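Local structure of Lys-gingipain W83 (Porphyromonas gingivalis, 6I9A) at residues Glu219-Lys233 / Pro259-Lys271. The protein is a secreted cysteine endopeptidase that strongly prefers to cleave after lysine and may act as a virulence factor. Sequence-based numbering, arbitrary orientation. Where two conformers were deposited one is given.
With CA (calcium ion), chain H.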
ATOM      1  N   GLU A 219      15.628   2.437  14.216  1.00 10.08           N
ATOM      2  CA  GLU A 219      15.736   1.762  12.911  1.00 10.13           C
ATOM      3  C   GLU A 219      15.206   0.362  12.963  1.00 10.33           C
ATOM      4  O   GLU A 219      14.778  -0.154  11.934  1.00 10.98           O
ATOM      5  CB  GLU A 219      17.214   1.656  12.481  1.00 11.06           C
ATOM      6  CG  GLU A 219      17.950   3.012  12.388  1.00 12.28           C
ATOM      7  CD  GLU A 219      18.671   3.484  13.660  1.00 12.83           C
ATOM      8  OE1 GLU A 219      18.342   2.990  14.766  1.00 13.35           O
ATOM      9  OE2 GLU A 219      19.558   4.361  13.542  1.00 15.27           O
ATOM     10  N   THR A 220      15.226  -0.255  14.157  1.00 10.16           N
ATOM     11  CA  THR A 220      14.878  -1.673  14.292  1.00 10.74           C
ATOM     12  C   THR A 220      13.784  -1.924  15.307  1.00 10.33           C
ATOM     13  O   THR A 220      13.605  -3.074  15.740  1.00 11.54           O
ATOM     14  CB  THR A 220      16.148  -2.493  14.644  1.00 11.90           C
ATOM     15  OG1 THR A 220      16.697  -1.980  15.864  1.00 15.22           O
ATOM     16  CG2 THR A 220      17.172  -2.469  13.537  1.00 13.21           C
ATOM     17  N   ALA A 221      13.005  -0.892  15.684  1.00 10.56           N
ATOM     18  CA  ALA A 221      11.979  -1.109  16.686  1.00  9.58           C
ATOM     19  C   ALA A 221      10.944  -0.023  16.692  1.00  9.25           C
ATOM     20  O   ALA A 221      11.225   1.160  16.456  1.00  9.72           O
ATOM     21  CB  ALA A 221      12.591  -1.181  18.113  1.00 11.95           C
ATOM     22  N   TRP A 222       9.737  -0.406  17.118  1.00  9.13           N
ATOM     23  CA  TRP A 222       8.787   0.505  17.755  1.00  9.14           C
ATOM     24  C   TRP A 222       9.316   0.575  19.193  1.00  9.62           C
ATOM     25  O   TRP A 222       9.454  -0.462  19.849  1.00 10.31           O
ATOM     26  CB  TRP A 222       7.348  -0.006  17.675  1.00  9.76           C
ATOM     27  CG  TRP A 222       6.798   0.014  16.288  1.00  8.91           C
ATOM     28  CD1 TRP A 222       7.287   0.689  15.203  1.00  9.53           C
ATOM     29  CD2 TRP A 222       5.551  -0.545  15.883  1.00  9.07           C
ATOM     30  NE1 TRP A 222       6.429   0.550  14.140  1.00  9.43           N
ATOM     31  CE2 TRP A 222       5.354  -0.209  14.530  1.00  9.27           C
ATOM     32  CE3 TRP A 222       4.582  -1.339  16.531  1.00 10.00           C
ATOM     33  CZ2 TRP A 222       4.179  -0.544  13.826  1.00  9.50           C
ATOM     34  CZ3 TRP A 222       3.451  -1.728  15.812  1.00 10.30           C
ATOM     35  CH2 TRP A 222       3.263  -1.338  14.472  1.00  9.97           C
ATOM     36  N   ALA A 223       9.689   1.754  19.690  1.00  9.24           N
ATOM     37  CA  ALA A 223      10.546   1.797  20.871  1.00 11.29           C
ATOM     38  C   ALA A 223       9.849   1.637  22.215  1.00  9.90           C
ATOM     39  O   ALA A 223      10.486   1.107  23.149  1.00 11.30           O
ATOM     40  CB  ALA A 223      11.363   3.078  20.874  1.00 11.84           C
ATOM     41  N   ASP A 224       8.627   2.128  22.366  1.00  9.80           N
ATOM     42  CA  ASP A 224       7.994   2.047  23.710  1.00 10.27           C
ATOM     43  C   ASP A 224       6.489   2.270  23.571  1.00  9.65           C
ATOM     44  O   ASP A 224       6.051   3.409  23.338  1.00  9.75           O
ATOM     45  CB  ASP A 224       8.589   3.121  24.643  1.00 12.05           C
ATOM     46  CG  ASP A 224       8.135   2.981  26.071  1.00 13.63           C
ATOM     47  OD1 ASP A 224       7.217   2.207  26.327  1.00 14.36           O
ATOM     48  OD2 ASP A 224       8.688   3.707  26.950  1.00 17.80           O
ATOM     49  N   PRO A 225       5.683   1.216  23.668  1.00  9.52           N
ATOM     50  CA  PRO A 225       6.076  -0.144  24.057  1.00 10.75           C
ATOM     51  C   PRO A 225       6.969  -0.797  23.008  1.00  9.83           C
ATOM     52  O   PRO A 225       6.773  -0.626  21.798  1.00 10.23           O
ATOM     53  CB  PRO A 225       4.742  -0.877  24.190  1.00 11.48           C
ATOM     54  CG  PRO A 225       3.766  -0.081  23.334  1.00 10.87           C
ATOM     55  CD  PRO A 225       4.228   1.341  23.549  1.00  9.61           C
ATOM     56  N   LEU A 226       7.951  -1.555  23.466  1.00 10.47           N
ATOM     57  CA  LEU A 226       8.987  -2.066  22.629  1.00 11.40           C
ATOM     58  C   LEU A 226       8.576  -3.284  21.809  1.00 11.62           C
ATOM     59  O   LEU A 226       8.088  -4.308  22.330  1.00 11.65           O
ATOM     60  CB  LEU A 226      10.187  -2.453  23.527  1.00 12.17           C
ATOM     61  CG  LEU A 226      11.438  -2.994  22.810  1.00 12.50           C
ATOM     62  CD1 LEU A 226      12.111  -1.886  21.959  1.00 14.03           C
ATOM     63  CD2 LEU A 226      12.463  -3.527  23.823  1.00 14.79           C
ATOM     64  N   LEU A 227       8.858  -3.195  20.496  1.00 10.65           N
ATOM     65  CA  LEU A 227       8.713  -4.317  19.561  1.00 11.04           C
ATOM     66  C   LEU A 227       9.918  -4.275  18.672  1.00 10.98           C
ATOM     67  O   LEU A 227      10.049  -3.367  17.847  1.00 11.42           O
ATOM     68  CB  LEU A 227       7.431  -4.202  18.752  1.00 10.84           C
ATOM     69  CG  LEU A 227       7.150  -5.337  17.759  1.00 11.07           C
ATOM     70  CD1 LEU A 227       6.939  -6.685  18.463  1.00 12.80           C
ATOM     71  CD2 LEU A 227       5.951  -4.987  16.876  1.00 11.90           C
ATOM     72  N   THR A 228      10.819  -5.213  18.853  1.00 12.11           N
ATOM     73  CA  THR A 228      12.068  -5.206  18.089  1.00 13.58           C
ATOM     74  C   THR A 228      12.011  -6.105  16.852  1.00 12.74           C
ATOM     75  O   THR A 228      11.170  -7.010  16.767  1.00 12.12           O
ATOM     76  CB  THR A 228      13.246  -5.686  18.953  1.00 14.68           C
ATOM     77  OG1 THR A 228      13.011  -7.076  19.219  1.00 15.27           O
ATOM     78  CG2 THR A 228      13.377  -4.895  20.261  1.00 14.89           C
ATOM     79  N   THR A 229      13.019  -5.970  15.971  1.00 12.03           N
ATOM     80  CA  THR A 229      13.145  -6.885  14.809  1.00 12.89           C
ATOM     81  C   THR A 229      13.306  -8.342  15.288  1.00 13.78           C
ATOM     82  O   THR A 229      12.758  -9.273  14.654  1.00 13.58           O
ATOM     83  CB  THR A 229      14.291  -6.435  13.883  1.00 13.18           C
ATOM     84  OG1 THR A 229      15.496  -6.226  14.633  1.00 16.47           O
ATOM     85  CG2 THR A 229      13.936  -5.194  13.079  1.00 14.09           C
ATOM     86  N   SER A 230      14.026  -8.575  16.394  1.00 15.03           N
ATOM     87  CA  SER A 230      14.160  -9.943  16.893  0.51 14.87           C
ATOM     88  C   SER A 230      12.783 -10.506  17.293  1.00 14.69           C
ATOM     89  O   SER A 230      12.462 -11.673  17.016  1.00 16.16           O
ATOM     90  CB  SER A 230      15.149  -9.996  18.056  0.51 16.79           C
ATOM     91  OG  SER A 230      16.452  -9.764  17.549  0.51 17.76           O
ATOM     92  N   GLN A 231      11.927  -9.686  17.895  1.00 13.77           N
ATOM     93  CA  GLN A 231      10.579 -10.102  18.266  0.52 13.17           C
ATOM     94  C   GLN A 231       9.686 -10.308  17.030  1.00 12.30           C
ATOM     95  O   GLN A 231       8.859 -11.231  17.004  1.00 13.60           O
ATOM     96  CB  GLN A 231       9.969  -9.063  19.210  0.52 13.40           C
ATOM     97  CG  GLN A 231      10.596  -9.179  20.609  0.52 15.47           C
ATOM     98  CD  GLN A 231      10.229  -8.048  21.518  0.52 18.16           C
ATOM     99  OE1 GLN A 231      10.047  -6.919  21.114  0.52 14.31           O
ATOM    100  NE2 GLN A 231      10.188  -8.322  22.815  0.52 22.22           N
ATOM    101  N   LEU A 232       9.907  -9.511  15.973  1.00 11.09           N
ATOM    102  CA  LEU A 232       9.137  -9.736  14.734  1.00 11.23           C
ATOM    103  C   LEU A 232       9.407 -11.138  14.197  1.00 11.25           C
ATOM    104  O   LEU A 232       8.488 -11.776  13.666  1.00 11.66           O
ATOM    105  CB  LEU A 232       9.525  -8.729  13.664  1.00 10.52           C
ATOM    106  CG  LEU A 232       9.190  -7.274  13.979  1.00 10.83           C
ATOM    107  CD1 LEU A 232       9.655  -6.381  12.815  1.00 12.17           C
ATOM    108  CD2 LEU A 232       7.663  -7.073  14.231  1.00 11.71           C
ATOM    109  N   LYS A 233      10.643 -11.608  14.312  1.00 12.02           N
ATOM    110  CA  LYS A 233      10.998 -12.920  13.769  1.00 12.44           C
ATOM    111  C   LYS A 233      10.323 -14.067  14.528  1.00 13.09           C
ATOM    112  O   LYS A 233      10.269 -15.196  14.026  1.00 14.28           O
ATOM    113  CB  LYS A 233      12.516 -13.070  13.788  1.00 14.38           C
ATOM    114  CG  LYS A 233      13.196 -12.114  12.799  1.00 13.88           C
ATOM    115  CD  LYS A 233      14.706 -12.077  13.028  1.00 15.70           C
ATOM    116  CE  LYS A 233      15.345 -10.967  12.179  1.00 17.86           C
ATOM    117  NZ  LYS A 233      16.838 -10.940  12.363  1.00 18.06           N
ATOM    118  N   PRO A 259      18.955  -4.822   8.393  1.00 11.73           N
ATOM    119  CA  PRO A 259      17.605  -4.636   7.850  1.00 10.89           C
ATOM    120  C   PRO A 259      16.766  -3.810   8.843  1.00 10.87           C
ATOM    121  O   PRO A 259      16.771  -4.037  10.070  1.00 11.08           O
ATOM    122  CB  PRO A 259      17.060  -6.076   7.725  1.00 11.61           C
ATOM    123  CG  PRO A 259      18.356  -6.877   7.475  1.00 11.69           C
ATOM    124  CD  PRO A 259      19.304  -6.256   8.454  1.00 12.54           C
ATOM    125  N   CYS A 260      16.064  -2.810   8.321  1.00 10.54           N
ATOM    126  CA  CYS A 260      15.286  -1.984   9.219  1.00 10.71           C
ATOM    127  C   CYS A 260      13.994  -2.699   9.631  1.00  9.63           C
ATOM    128  O   CYS A 260      13.615  -3.716   9.044  1.00  9.88           O
ATOM    129  CB  CYS A 260      15.011  -0.616   8.598  1.00 10.60           C
ATOM    130  SG  CYS A 260      13.875  -0.653   7.165  1.00 11.01           S
ATOM    131  N   PHE A 261      13.281  -2.143  10.614  1.00  9.90           N
ATOM    132  CA  PHE A 261      12.044  -2.708  11.095  1.00  9.46           C
ATOM    133  C   PHE A 261      11.055  -2.970   9.946  1.00  9.35           C
ATOM    134  O   PHE A 261      10.429  -4.041   9.892  1.00  9.47           O
ATOM    135  CB  PHE A 261      11.456  -1.718  12.127  1.00 10.01           C
ATOM    136  CG  PHE A 261      10.177  -2.163  12.760  1.00  9.54           C
ATOM    137  CD1 PHE A 261       8.944  -1.885  12.162  1.00 10.12           C
ATOM    138  CD2 PHE A 261      10.189  -2.805  13.994  1.00 10.70           C
ATOM    139  CE1 PHE A 261       7.750  -2.256  12.774  1.00 11.56           C
ATOM    140  CE2 PHE A 261       8.993  -3.171  14.614  1.00 10.86           C
ATOM    141  CZ  PHE A 261       7.778  -2.863  14.019  1.00 10.39           C
ATOM    142  N   GLY A 262      10.891  -1.987   9.035  1.00  8.82           N
ATOM    143  CA  GLY A 262       9.928  -2.182   7.946  1.00  9.72           C
ATOM    144  C   GLY A 262      10.328  -3.301   6.987  1.00  9.27           C
ATOM    145  O   GLY A 262       9.459  -3.965   6.403  1.00 10.01           O
ATOM    146  N   GLU A 263      11.651  -3.501   6.800  1.00  8.93           N
ATOM    147  CA  GLU A 263      12.122  -4.595   5.966  1.00  9.81           C
ATOM    148  C   GLU A 263      11.862  -5.917   6.688  1.00  9.80           C
ATOM    149  O   GLU A 263      11.405  -6.885   6.097  1.00 10.09           O
ATOM    150  CB  GLU A 263      13.616  -4.421   5.656  1.00 10.03           C
ATOM    151  CG  GLU A 263      13.841  -3.346   4.597  1.00 11.12           C
ATOM    152  CD  GLU A 263      15.311  -3.045   4.359  1.00 10.63           C
ATOM    153  OE1 GLU A 263      16.061  -2.801   5.328  1.00 12.09           O
ATOM    154  OE2 GLU A 263      15.689  -2.960   3.170  1.00 10.74           O
ATOM    155  N   VAL A 264      12.207  -5.989   7.993  1.00  9.78           N
ATOM    156  CA  VAL A 264      12.005  -7.276   8.690  1.00 10.50           C
ATOM    157  C   VAL A 264      10.533  -7.642   8.739  1.00  9.94           C
ATOM    158  O   VAL A 264      10.189  -8.818   8.524  1.00  9.65           O
ATOM    159  CB  VAL A 264      12.630  -7.201  10.105  1.00 10.29           C
ATOM    160  CG1 VAL A 264      12.316  -8.459  10.922  1.00 11.59           C
ATOM    161  CG2 VAL A 264      14.147  -7.034   9.999  1.00 11.18           C
ATOM    162  N   ILE A 265       9.650  -6.690   9.034  1.00  9.75           N
ATOM    163  CA  ILE A 265       8.249  -7.047   9.250  1.00  9.58           C
ATOM    164  C   ILE A 265       7.609  -7.571   7.953  1.00  9.69           C
ATOM    165  O   ILE A 265       6.651  -8.351   8.035  1.00  9.87           O
ATOM    166  CB  ILE A 265       7.468  -5.863   9.872  1.00  9.79           C
ATOM    167  CG1 ILE A 265       6.269  -6.369  10.676  1.00  9.61           C
ATOM    168  CG2 ILE A 265       7.070  -4.796   8.802  1.00 10.59           C
ATOM    169  CD1 ILE A 265       5.634  -5.221  11.533  1.00 10.52           C
ATOM    170  N   THR A 266       8.142  -7.159   6.777  1.00  9.49           N
ATOM    171  CA  THR A 266       7.628  -7.668   5.521  1.00  9.93           C
ATOM    172  C   THR A 266       8.387  -8.915   5.084  1.00  9.47           C
ATOM    173  O   THR A 266       7.768  -9.806   4.495  1.00 10.15           O
ATOM    174  CB  THR A 266       7.636  -6.579   4.468  1.00 10.06           C
ATOM    175  OG1 THR A 266       8.938  -5.951   4.364  1.00 10.20           O
ATOM    176  CG2 THR A 266       6.582  -5.556   4.724  1.00 11.18           C
ATOM    177  N   ARG A 267       9.700  -9.025   5.351  1.00 10.03           N
ATOM    178  CA  ARG A 267      10.492 -10.196   4.914  1.00 10.86           C
ATOM    179  C   ARG A 267      10.179 -11.468   5.698  1.00 11.18           C
ATOM    180  O   ARG A 267      10.432 -12.550   5.170  1.00 12.32           O
ATOM    181  CB  ARG A 267      11.989  -9.912   5.061  1.00 10.64           C
ATOM    182  CG  ARG A 267      12.509  -8.872   4.103  1.00 10.23           C
ATOM    183  CD  ARG A 267      13.926  -8.513   4.459  1.00 10.72           C
ATOM    184  NE  ARG A 267      14.421  -7.565   3.463  1.00 10.59           N
ATOM    185  CZ  ARG A 267      15.692  -7.183   3.354  1.00 10.32           C
ATOM    186  NH1 ARG A 267      16.602  -7.610   4.234  1.00 11.24           N
ATOM    187  NH2 ARG A 267      16.051  -6.322   2.406  1.00 11.09           N
ATOM    188  N   VAL A 268       9.713 -11.386   6.953  1.00 10.89           N
ATOM    189  CA  VAL A 268       9.578 -12.605   7.758  1.00 11.31           C
ATOM    190  C   VAL A 268       8.557 -13.560   7.138  1.00 10.90           C
ATOM    191  O   VAL A 268       7.503 -13.169   6.605  1.00 11.50           O
ATOM    192  CB  VAL A 268       9.262 -12.283   9.228  1.00 10.52           C
ATOM    193  CG1 VAL A 268      10.502 -11.794   9.977  1.00 11.65           C
ATOM    194  CG2 VAL A 268       8.098 -11.302   9.379  1.00 10.87           C
ATOM    195  N   LYS A 269       8.884 -14.876   7.235  1.00 11.45           N
ATOM    196  CA  LYS A 269       8.114 -15.907   6.560  1.00 11.60           C
ATOM    197  C   LYS A 269       6.851 -16.295   7.316  1.00 12.03           C
ATOM    198  O   LYS A 269       6.935 -16.655   8.489  1.00 12.04           O
ATOM    199  CB  LYS A 269       8.989 -17.171   6.389  1.00 13.08           C
ATOM    200  CG  LYS A 269       8.265 -18.238   5.561  1.00 14.42           C
ATOM    201  CD  LYS A 269       9.221 -19.368   5.136  1.00 18.48           C
ATOM    202  CE  LYS A 269       8.628 -20.262   4.036  1.00 21.21           C
ATOM    203  NZ  LYS A 269       8.516 -19.578   2.675  1.00 23.56           N
ATOM    204  N   GLU A 270       5.701 -16.257   6.648  1.00 11.51           N
ATOM    205  CA  GLU A 270       4.428 -16.739   7.211  1.00 12.59           C
ATOM    206  C   GLU A 270       4.144 -16.129   8.581  1.00 11.32           C
ATOM    207  O   GLU A 270       3.544 -16.753   9.456  1.00 12.70           O
ATOM    208  CB  GLU A 270       4.403 -18.290   7.263  1.00 14.82           C
ATOM    209  CG  GLU A 270       4.408 -18.898   5.849  1.00 17.70           C
ATOM    210  CD  GLU A 270       4.492 -20.408   5.784  1.00 23.98           C
ATOM    211  OE1 GLU A 270       4.729 -21.041   6.830  1.00 29.03           O
ATOM    212  OE2 GLU A 270       4.304 -20.954   4.677  1.00 33.55           O
ATOM    213  N   LYS A 271       4.491 -14.853   8.705  1.00 10.94           N
ATOM    214  CA  LYS A 271       4.191 -14.061   9.905  1.00 10.74           C
ATOM    215  C   LYS A 271       4.393 -12.605   9.509  1.00  9.84           C
ATOM    216  O   LYS A 271       4.874 -12.312   8.421  1.00 10.69           O
ATOM    217  CB  LYS A 271       5.075 -14.517  11.077  1.00 11.64           C
ATOM    218  CG  LYS A 271       6.550 -14.173  10.859  1.00 11.37           C
ATOM    219  CD  LYS A 271       7.515 -14.753  11.925  1.00 12.03           C
ATOM    220  CE  LYS A 271       7.618 -16.266  11.943  1.00 13.22           C
ATOM    221  NZ  LYS A 271       8.436 -16.797  10.806  1.00 17.90           N
TER
HETATM  222 CA    CA H 706      18.079  -2.592   3.661  1.00 10.30          CA
HETATM  223  O   HOH W   1      11.052 -15.829  11.441  1.00 22.56           O
HETATM  224  O   HOH W   2      20.290  -1.997   2.845  1.00 12.89           O
HETATM  225  O   HOH W   3      18.788  -1.625   5.798  1.00 11.66           O
HETATM  226  O   HOH W   4      19.081  -4.378   4.842  1.00 12.10           O
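The ring of Phe261 is clasped between Trp222 and Leu232. On one face lies the pyrrole part of the indole in an offset stack, the centroids 4.2 Å apart and the planes inclined by 28°; CE1 and CZ of Phe261 reach over the indole, while Trp222 NE1 is hydrogen-bonded to Tyr276 OH. Against the opposite face Leu232 sets its CD1 methyl, 4.0 Å from the centroid of the Phe261 ring, in a CH-pi contact. The rim meets backbone: Thr220 O lies in the ring plane, and Leu227 O approaches CE2 of Phe261 at 3.4 Å. With CG trans to the backbone N (chi1 -179°), Phe261 carries its ring from the first turn of helix 261-267 between the hairpin of strands 221-223 and 226-228 and the short helix 229-232.

Aliphatic contacts continue along the helix. CG2 of Thr229 meets CG2 of Val264 at 3.6 Å, and the two branches of Leu232 divide their contacts, CD1 touching Val264 and Ile265 CB, CD2 lying beside CG1 and CD1 of Ile265. Ile265 also packs on strands 242-247 and 273-279, so it links the short helix 229-232 to the six-stranded central sheet of the caspase-like catalytic domain.

Among polar contacts, Phe261 N donates to Glu219 O in the carbonyl plane (2.8 Å, N-H...O 159°), tying the start of the helix to the segment following His216, the probable catalytic histidine. That helix begins with a capping box: Cys260 N donates to the anti lone pair of Glu263 OE1, and Glu263 N returns a weak bond to Cys260 SG. Both carboxylate oxygens of Glu263 also bind calcium, whose shell includes Asp85 and the carbonyl of Phe254. At the other end, a water bridges Lys233 O and Lys271 NZ, which additionally donates to Lys269 O.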